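Side-chain contacts in beta-galactosidase (Trichoderma reesei, PDB 3OG2), which probably hydrolyses terminal non-reducing beta-D-galactose residues from beta-D-galactosides, as a glycosylated family 35 glycoside hydrolase with a TIM-barrel domain: residues V299-E302 with F303-F307; V410-N414 with Y415-D419. All coordinates share one frame; numbering follows the deposited sequence.

Contact 1: residues V299-E302 with F303-F307; sequences VNHE and FERVF. With MAN (alpha-D-mannopyranose), chain B; MAN (alpha-D-mannopyranose), chain C.
The H301 ring turns its edge to one face of the R305 guanidinium, the two planes 88° apart, with CD2 of H301 3.7 Å from NH1 of R305. CG of E302 sits in the corner between them, over a face of the imidazole and over a face of the guanidinium. At their edges the two groups meet a mannose of chain B, whose O4 lies by the imidazole and whose O3 lies by the guanidinium. In one of its two modelled conformers the F303 ring has N300 O at its edge and CG1 of V299 approaching obliquely. N300 is the N-cap of helix 301-313: its OD1 accepts a hydrogen bond from F303 N at 3.0 Å with an N-H...O angle of 170°, and takes a weak one from E302 N. The amide's other end, ND2, donates to O4 of the chain C mannose at 3.2 Å, so a single side chain serves both helix and glycan. R305 holds CG between its backbone N and carbonyl carbon (chi1 63°) and runs out extended alongside E302. Its NH2 and NH1 both donate to O3 of the chain B mannose, at 3.1 and 3.3 Å, while NE is bonded to R448 O. A leucine in its place would probably leave mannose O3 without these two donors and E302 without the positive charge beside it. That charge pairing is long, OE2 of E302 standing 4.0 Å from NH2 of R305 and well out of the guanidinium plane. The neighbouring O4 receives NE2 of H301 at 2.9 Å and itself donates a hydrogen bond to OE2 of E302, 2.7 Å away. The first turn of the helix thus offers a polar surface on which the protein's own glycan rests, the carboxylate and guanidinium being joined chiefly through mannose hydroxyls.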
ATOM      1  N   VAL A 299       5.183  12.365  -4.682  1.00 10.49           N
ATOM      2  CA  VAL A 299       4.983  11.275  -5.643  1.00  9.98           C
ATOM      3  C   VAL A 299       3.616  11.473  -6.301  1.00  8.49           C
ATOM      4  O   VAL A 299       2.681  10.700  -6.085  1.00  9.97           O
ATOM      5  CB  VAL A 299       5.125   9.910  -4.966  1.00 12.60           C
ATOM      6  CG1 VAL A 299       5.061   8.806  -6.005  1.00 16.47           C
ATOM      7  CG2 VAL A 299       6.438   9.841  -4.147  1.00 18.10           C
ATOM      8  N   ASN A 300       3.539  12.538  -7.098  1.00  8.65           N
ATOM      9  CA  ASN A 300       2.219  12.983  -7.595  1.00  7.94           C
ATOM     10  C   ASN A 300       1.987  12.587  -9.038  1.00  7.50           C
ATOM     11  O   ASN A 300       2.704  11.734  -9.604  1.00  8.42           O
ATOM     12  CB  ASN A 300       2.131  14.493  -7.340  1.00  9.90           C
ATOM     13  CG  ASN A 300       3.034  15.298  -8.280  1.00 10.34           C
ATOM     14  OD1 ASN A 300       3.861  14.739  -8.979  1.00 10.56           O
ATOM     15  ND2 ASN A 300       2.844  16.598  -8.292  1.00 12.98           N
ATOM     16  N   HIS A 301       0.978  13.175  -9.681  1.00  7.95           N
ATOM     17  CA  HIS A 301       0.683  12.796 -11.073  1.00  7.98           C
ATOM     18  C   HIS A 301       1.815  13.140 -12.031  1.00  7.55           C
ATOM     19  O   HIS A 301       1.986  12.504 -13.077  1.00  8.82           O
ATOM     20  CB  HIS A 301      -0.653  13.458 -11.497  1.00  8.69           C
ATOM     21  CG  HIS A 301      -0.583  14.929 -11.603  1.00  8.69           C
ATOM     22  ND1 HIS A 301      -0.659  15.804 -10.543  1.00 10.80           N
ATOM     23  CD2 HIS A 301      -0.448  15.680 -12.736  1.00  9.28           C
ATOM     24  CE1 HIS A 301      -0.555  17.070 -11.034  1.00 10.85           C
ATOM     25  NE2 HIS A 301      -0.424  17.009 -12.347  1.00 13.32           N
ATOM     26  N   GLU A 302       2.573  14.201 -11.699  1.00  7.75           N
ATOM     27  CA  GLU A 302       3.700  14.616 -12.530  1.00  7.46           C
ATOM     28  C   GLU A 302       4.814  13.576 -12.462  1.00  7.35           C
ATOM     29  O   GLU A 302       5.412  13.205 -13.469  1.00  8.14           O
ATOM     30  CB  GLU A 302       4.225  15.993 -12.106  1.00  8.73           C
ATOM     31  CG  GLU A 302       3.174  17.064 -12.363  1.00 10.74           C
ATOM     32  CD  GLU A 302       3.546  18.427 -11.844  1.00 15.15           C
ATOM     33  OE1 GLU A 302       4.235  18.478 -10.797  1.00 18.69           O
ATOM     34  OE2 GLU A 302       3.081  19.423 -12.427  1.00 19.22           O
ATOM     35  N   PHE A 303       5.096  13.158 -11.224  1.00  7.83           N
ATOM     36  CA  PHE A 303       6.052  12.062 -11.074  0.50  6.92           C
ATOM     37  C   PHE A 303       5.621  10.882 -11.930  1.00  7.12           C
ATOM     38  O   PHE A 303       6.416  10.232 -12.604  1.00  8.13           O
ATOM     39  CB  PHE A 303       6.156  11.712  -9.572  0.50  8.45           C
ATOM     40  CG  PHE A 303       6.626  10.286  -9.360  0.50  8.17           C
ATOM     41  CD1 PHE A 303       7.976   9.997  -9.332  0.50  9.58           C
ATOM     42  CD2 PHE A 303       5.747   9.222  -9.165  0.50 10.48           C
ATOM     43  CE1 PHE A 303       8.433   8.697  -9.159  0.50  9.00           C
ATOM     44  CE2 PHE A 303       6.160   7.917  -9.013  0.50 11.31           C
ATOM     45  CZ  PHE A 303       7.522   7.650  -8.999  0.50  8.97           C
ATOM     46  N   GLU A 304       4.336  10.508 -11.871  1.00  7.84           N
ATOM     47  CA  GLU A 304       3.903   9.308 -12.630  1.00  7.85           C
ATOM     48  C   GLU A 304       4.123   9.484 -14.107  1.00  8.25           C
ATOM     49  O   GLU A 304       4.643   8.603 -14.811  1.00  8.66           O
ATOM     50  CB  GLU A 304       2.408   8.977 -12.402  1.00  7.92           C
ATOM     51  CG  GLU A 304       2.172   8.582 -10.924  1.00  8.28           C
ATOM     52  CD  GLU A 304       0.706   8.257 -10.733  1.00  7.52           C
ATOM     53  OE1 GLU A 304      -0.152   8.914 -11.451  1.00  8.39           O
ATOM     54  OE2 GLU A 304       0.377   7.465  -9.860  1.00  8.42           O
ATOM     55  N   ARG A 305       3.707  10.651 -14.653  1.00  8.06           N
ATOM     56  CA  ARG A 305       3.825  10.695 -16.140  1.00  9.92           C
ATOM     57  C   ARG A 305       5.294  10.773 -16.546  1.00  9.31           C
ATOM     58  O   ARG A 305       5.628  10.136 -17.563  1.00 10.35           O
ATOM     59  CB  ARG A 305       2.951  11.767 -16.698  1.00 14.07           C
ATOM     60  CG  ARG A 305       3.358  13.139 -16.233  1.00 13.07           C
ATOM     61  CD  ARG A 305       2.096  14.063 -16.330  1.00 13.09           C
ATOM     62  NE  ARG A 305       2.577  15.419 -16.133  1.00 10.96           N
ATOM     63  CZ  ARG A 305       1.809  16.519 -16.091  1.00 10.90           C
ATOM     64  NH1 ARG A 305       0.466  16.488 -16.178  1.00 11.85           N
ATOM     65  NH2 ARG A 305       2.429  17.695 -15.948  1.00 11.13           N
ATOM     66  N   VAL A 306       6.175  11.461 -15.810  1.00  8.33           N
ATOM     67  CA  VAL A 306       7.591  11.461 -16.249  1.00  8.10           C
ATOM     68  C   VAL A 306       8.272  10.146 -15.941  1.00  7.71           C
ATOM     69  O   VAL A 306       8.922   9.530 -16.810  1.00  9.08           O
ATOM     70  CB  VAL A 306       8.365  12.627 -15.593  1.00  9.23           C
ATOM     71  CG1 VAL A 306       9.845  12.585 -15.988  1.00  9.45           C
ATOM     72  CG2 VAL A 306       7.763  13.992 -15.947  1.00  9.95           C
ATOM     73  N   PHE A 307       8.175   9.682 -14.671  1.00  7.48           N
ATOM     74  CA  PHE A 307       8.947   8.489 -14.333  1.00  7.83           C
ATOM     75  C   PHE A 307       8.353   7.188 -14.868  1.00  6.62           C
ATOM     76  O   PHE A 307       9.102   6.265 -15.220  1.00  7.96           O
ATOM     77  CB  PHE A 307       9.085   8.352 -12.799  1.00  7.72           C
ATOM     78  CG  PHE A 307      10.119   9.291 -12.201  1.00  8.11           C
ATOM     79  CD1 PHE A 307       9.830  10.618 -11.967  1.00 10.46           C
ATOM     80  CD2 PHE A 307      11.389   8.740 -11.861  1.00 10.68           C
ATOM     81  CE1 PHE A 307      10.758  11.436 -11.378  1.00 11.14           C
ATOM     82  CE2 PHE A 307      12.345   9.596 -11.288  1.00 10.45           C
ATOM     83  CZ  PHE A 307      12.028  10.918 -11.048  1.00 13.33           C
TER
HETATM   84  C1  MAN B   5      -2.202  21.986 -14.747  1.00 11.01           C
HETATM   85  C2  MAN B   5      -1.372  21.427 -15.886  1.00 11.12           C
HETATM   86  C3  MAN B   5      -0.640  20.140 -15.494  1.00 11.78           C
HETATM   87  C4  MAN B   5       0.158  20.420 -14.228  1.00 11.64           C
HETATM   88  C5  MAN B   5      -0.786  20.886 -13.107  1.00 13.25           C
HETATM   89  C6  MAN B   5       0.041  21.317 -11.870  1.00 17.89           C
HETATM   90  O2  MAN B   5      -0.425  22.440 -16.185  1.00 14.52           O
HETATM   91  O3  MAN B   5       0.217  19.723 -16.534  1.00 12.34           O
HETATM   92  O4  MAN B   5       0.759  19.215 -13.821  1.00 11.38           O
HETATM   93  O5  MAN B   5      -1.452  22.059 -13.568  1.00 11.79           O
HETATM   94  O6  MAN B   5      -0.839  21.576 -10.790  1.00 28.81           O
HETATM   95  C1  MAN C   7      -1.660  20.548  -6.054  1.00 18.22           C
HETATM   96  C2  MAN C   7      -0.185  20.724  -6.525  1.00 20.16           C
HETATM   97  C3  MAN C   7       0.365  19.311  -6.860  1.00 24.69           C
HETATM   98  C4  MAN C   7       0.337  18.405  -5.621  1.00 20.39           C
HETATM   99  C5  MAN C   7      -1.098  18.356  -5.072  1.00 20.22           C
HETATM  100  C6  MAN C   7      -0.982  17.755  -3.633  1.00 21.93           C
HETATM  101  O2  MAN C   7       0.550  21.340  -5.507  1.00 27.11           O
HETATM  102  O3  MAN C   7       1.769  19.368  -7.184  1.00 26.35           O
HETATM  103  O4  MAN C   7       0.606  17.070  -6.100  1.00 19.22           O
HETATM  104  O5  MAN C   7      -1.688  19.643  -4.979  1.00 20.79           O
HETATM  105  O6  MAN C   7      -2.351  17.433  -3.306  1.00 23.49           O

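Contact 2: residues V410-N414 with Y415-D419; sequences VRHAN and YSSTD. With NAG (2-acetamido-2-deoxy-beta-D-glucopyranose), chain D.
A type I beta turn runs from N414 to S417, closed by S417 N donating to N414 O at 2.9 Å, as the chain leaves strand 406-412; the runs 411-414 and 415-419 head 87° apart. The N414 side chain reinforces it: with CG anti to the backbone N (chi1 174°), OD1 reaches forward to accept S416 N at 3.1 Å, an Asx turn in which the donor lies above the amide's carbonyl plane. Its ND2 is the glycosylation point, bonded covalently to C1 of the NAG at 1.5 Å. OG of S416, third residue of the N-Y-S sequon, lies against C5 of the same sugar, and T418 N adds a weak bond to its O6. Before the turn, R411, extended from CG to NE, reaches forward so that NH1 grips two successive carbonyls, H412 O at 2.8 Å and A413 O at 3.0 Å; CB of Y415 approaches this guanidinium obliquely. A water links A413 O to Y415 N. H412 packs its CB against CB of S417, 3.9 Å away, and OG of S417 lies over a face of the imidazole, near its rim. That hydroxyl accepts D419 N at 3.0 Å, an ST turn that carries the chain on past the beta turn. CE1 of H412 comes close to D419 O, while NE2 bonds to T446 O; the Y415 hydroxyl, in turn, bonds to P253 O. The linking amide therefore has both ends engaged, OD1 by the backbone and ND2 by the sugar; the OD1 bond is likely to restrain the amide's rotation and so help set the direction in which the glycan leaves the protein.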
ATOM      1  N   VAL A 410       8.895  11.139 -25.104  1.00  9.25           N
ATOM      2  CA  VAL A 410       9.466  12.481 -25.118  1.00  8.58           C
ATOM      3  C   VAL A 410       9.460  13.066 -23.719  1.00  8.88           C
ATOM      4  O   VAL A 410       8.445  12.984 -23.012  1.00  9.66           O
ATOM      5  CB  VAL A 410       8.630  13.384 -26.062  1.00 10.34           C
ATOM      6  CG1 VAL A 410       9.261  14.769 -26.153  1.00 14.47           C
ATOM      7  CG2 VAL A 410       8.425  12.747 -27.444  1.00 12.18           C
ATOM      8  N   ARG A 411      10.595  13.637 -23.280  1.00  9.49           N
ATOM      9  CA  ARG A 411      10.659  14.305 -21.988  1.00  9.68           C
ATOM     10  C   ARG A 411      11.512  15.555 -22.156  1.00  9.45           C
ATOM     11  O   ARG A 411      12.248  15.719 -23.143  1.00 10.65           O
ATOM     12  CB  ARG A 411      11.247  13.384 -20.901  1.00 10.05           C
ATOM     13  CG  ARG A 411      12.676  12.949 -21.190  1.00 11.12           C
ATOM     14  CD  ARG A 411      13.267  12.349 -19.930  1.00 13.23           C
ATOM     15  NE  ARG A 411      14.569  11.729 -20.054  1.00 13.08           N
ATOM     16  CZ  ARG A 411      15.696  12.442 -19.974  1.00 13.38           C
ATOM     17  NH1 ARG A 411      15.704  13.764 -19.813  1.00 13.88           N
ATOM     18  NH2 ARG A 411      16.853  11.765 -20.060  1.00 17.51           N
ATOM     19  N   HIS A 412      11.451  16.436 -21.161  1.00 10.34           N
ATOM     20  CA  HIS A 412      12.429  17.531 -21.155  1.00 10.68           C
ATOM     21  C   HIS A 412      13.837  16.970 -20.959  1.00 11.69           C
ATOM     22  O   HIS A 412      14.070  16.027 -20.199  1.00 12.11           O
ATOM     23  CB  HIS A 412      12.120  18.496 -20.006  1.00 10.86           C
ATOM     24  CG  HIS A 412      10.841  19.257 -20.207  1.00 10.86           C
ATOM     25  ND1 HIS A 412      10.754  20.370 -20.998  1.00 12.82           N
ATOM     26  CD2 HIS A 412       9.589  19.060 -19.712  1.00 11.10           C
ATOM     27  CE1 HIS A 412       9.518  20.848 -20.997  1.00 11.68           C
ATOM     28  NE2 HIS A 412       8.794  20.054 -20.212  1.00 12.45           N
ATOM     29  N   ALA A 413      14.820  17.589 -21.606  1.00 11.90           N
ATOM     30  CA  ALA A 413      16.193  17.133 -21.466  1.00 14.05           C
ATOM     31  C   ALA A 413      16.689  17.184 -20.027  1.00 14.59           C
ATOM     32  O   ALA A 413      17.382  16.279 -19.569  1.00 15.89           O
ATOM     33  CB  ALA A 413      17.133  18.008 -22.318  1.00 15.11           C
ATOM     34  N   ASN A 414      16.368  18.253 -19.287  1.00 13.13           N
ATOM     35  CA  ASN A 414      16.432  18.280 -17.842  1.00 12.32           C
ATOM     36  C   ASN A 414      15.100  17.711 -17.359  1.00 10.61           C
ATOM     37  O   ASN A 414      14.083  18.369 -17.445  1.00 11.46           O
ATOM     38  CB  ASN A 414      16.648  19.721 -17.353  1.00 13.25           C
ATOM     39  CG  ASN A 414      16.573  19.760 -15.834  1.00 14.80           C
ATOM     40  OD1 ASN A 414      16.356  18.773 -15.133  1.00 14.75           O
ATOM     41  ND2 ASN A 414      16.690  20.974 -15.293  1.00 25.64           N
ATOM     42  N   TYR A 415      15.117  16.481 -16.862  1.00 12.78           N
ATOM     43  CA  TYR A 415      13.894  15.750 -16.585  1.00 13.55           C
ATOM     44  C   TYR A 415      13.071  16.478 -15.521  1.00 13.89           C
ATOM     45  O   TYR A 415      11.871  16.176 -15.423  1.00 17.12           O
ATOM     46  CB  TYR A 415      14.165  14.285 -16.164  1.00 14.01           C
ATOM     47  CG  TYR A 415      14.425  14.147 -14.673  1.00 13.85           C
ATOM     48  CD1 TYR A 415      15.671  14.430 -14.115  1.00 12.79           C
ATOM     49  CD2 TYR A 415      13.410  13.727 -13.840  1.00 14.50           C
ATOM     50  CE1 TYR A 415      15.941  14.321 -12.780  1.00 13.07           C
ATOM     51  CE2 TYR A 415      13.621  13.621 -12.481  1.00 13.65           C
ATOM     52  CZ  TYR A 415      14.870  13.901 -11.966  1.00 13.10           C
ATOM     53  OH  TYR A 415      15.042  13.773 -10.622  1.00 15.06           O
ATOM     54  N   SER A 416      13.686  17.280 -14.686  1.00 13.37           N
ATOM     55  CA  SER A 416      13.067  18.022 -13.576  1.00 16.59           C
ATOM     56  C   SER A 416      12.348  19.267 -14.061  1.00 12.67           C
ATOM     57  O   SER A 416      11.614  19.912 -13.298  1.00 13.29           O
ATOM     58  CB  SER A 416      14.206  18.356 -12.570  1.00 21.52           C
ATOM     59  OG  SER A 416      13.729  19.325 -11.607  1.00 24.57           O
ATOM     60  N   SER A 417      12.608  19.675 -15.301  1.00 11.33           N
ATOM     61  CA  SER A 417      12.225  20.994 -15.762  1.00 12.06           C
ATOM     62  C   SER A 417      10.718  21.255 -15.641  1.00 11.48           C
ATOM     63  O   SER A 417       9.880  20.430 -16.026  1.00 11.45           O
ATOM     64  CB  SER A 417      12.589  21.155 -17.238  1.00 15.29           C
ATOM     65  OG  SER A 417      12.167  22.480 -17.649  1.00 17.57           O
ATOM     66  N   THR A 418      10.412  22.450 -15.116  1.00 13.40           N
ATOM     67  CA  THR A 418       9.026  22.868 -15.048  1.00 13.97           C
ATOM     68  C   THR A 418       8.738  23.886 -16.138  1.00 13.22           C
ATOM     69  O   THR A 418       7.655  24.490 -16.141  1.00 15.77           O
ATOM     70  CB  THR A 418       8.733  23.528 -13.688  1.00 14.91           C
ATOM     71  OG1 THR A 418       9.661  24.596 -13.481  1.00 19.90           O
ATOM     72  CG2 THR A 418       8.929  22.475 -12.568  1.00 16.29           C
ATOM     73  N   ASP A 419       9.669  24.078 -17.058  1.00 14.88           N
ATOM     74  CA  ASP A 419       9.376  24.986 -18.151  1.00 17.05           C
ATOM     75  C   ASP A 419       8.565  24.328 -19.249  1.00 15.29           C
ATOM     76  O   ASP A 419       8.391  23.114 -19.303  1.00 17.41           O
ATOM     77  CB  ASP A 419      10.702  25.456 -18.756  1.00 25.41           C
ATOM     78  CG  ASP A 419      11.454  26.310 -17.749  1.00 31.61           C
ATOM     79  OD1 ASP A 419      10.779  26.984 -16.946  1.00 44.46           O
ATOM     80  OD2 ASP A 419      12.686  26.283 -17.758  1.00 58.87           O
TER
HETATM   81  C1  NAG D   1      16.278  21.217 -13.922  1.00 31.05           C
HETATM   82  C2  NAG D   1      17.388  22.143 -13.449  1.00 40.13           C
HETATM   83  C3  NAG D   1      17.073  22.665 -12.057  1.00 43.08           C
HETATM   84  C4  NAG D   1      15.627  23.093 -11.775  1.00 38.80           C
HETATM   85  C5  NAG D   1      14.601  22.118 -12.389  1.00 30.08           C
HETATM   86  C6  NAG D   1      13.172  22.643 -12.418  1.00 39.43           C
HETATM   87  C7  NAG D   1      19.599  21.450 -14.356  1.00 51.39           C
HETATM   88  C8  NAG D   1      20.658  20.386 -14.206  1.00 52.94           C
HETATM   89  N2  NAG D   1      18.680  21.483 -13.395  1.00 47.26           N
HETATM   90  O3  NAG D   1      18.058  23.574 -11.625  1.00 58.49           O
HETATM   91  O4  NAG D   1      15.468  23.078 -10.378  1.00 47.04           O
HETATM   92  O5  NAG D   1      15.043  21.864 -13.705  1.00 29.08           O
HETATM   93  O6  NAG D   1      13.086  23.733 -13.350  1.00 44.14           O
HETATM   94  O7  NAG D   1      19.874  22.409 -15.094  1.00 68.05           O
HETATM   95  O   HOH W   1      17.719  15.120 -16.987  1.00 22.64           O

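How the contacts relate
Contact 1 comes first along the chain, at the start of helix 301-313, which in sequence falls between strands 275-280 and 318-321 of the TIM-barrel domain. Contact 2 follows in domain 2, where strand 406-412 of the eight-stranded antiparallel sheet gives way to a loop. Their centres are 12 Å apart, and they touch directly: CZ of F307 packs 3.5 Å from CE2 of Y415, with L257 against both side chains. R448 provides a second link, its backbone bonding to R305 and S417 and its side chain to S416 O. Together the contacts form part of the seam between barrel and domain 2, with glycans at both.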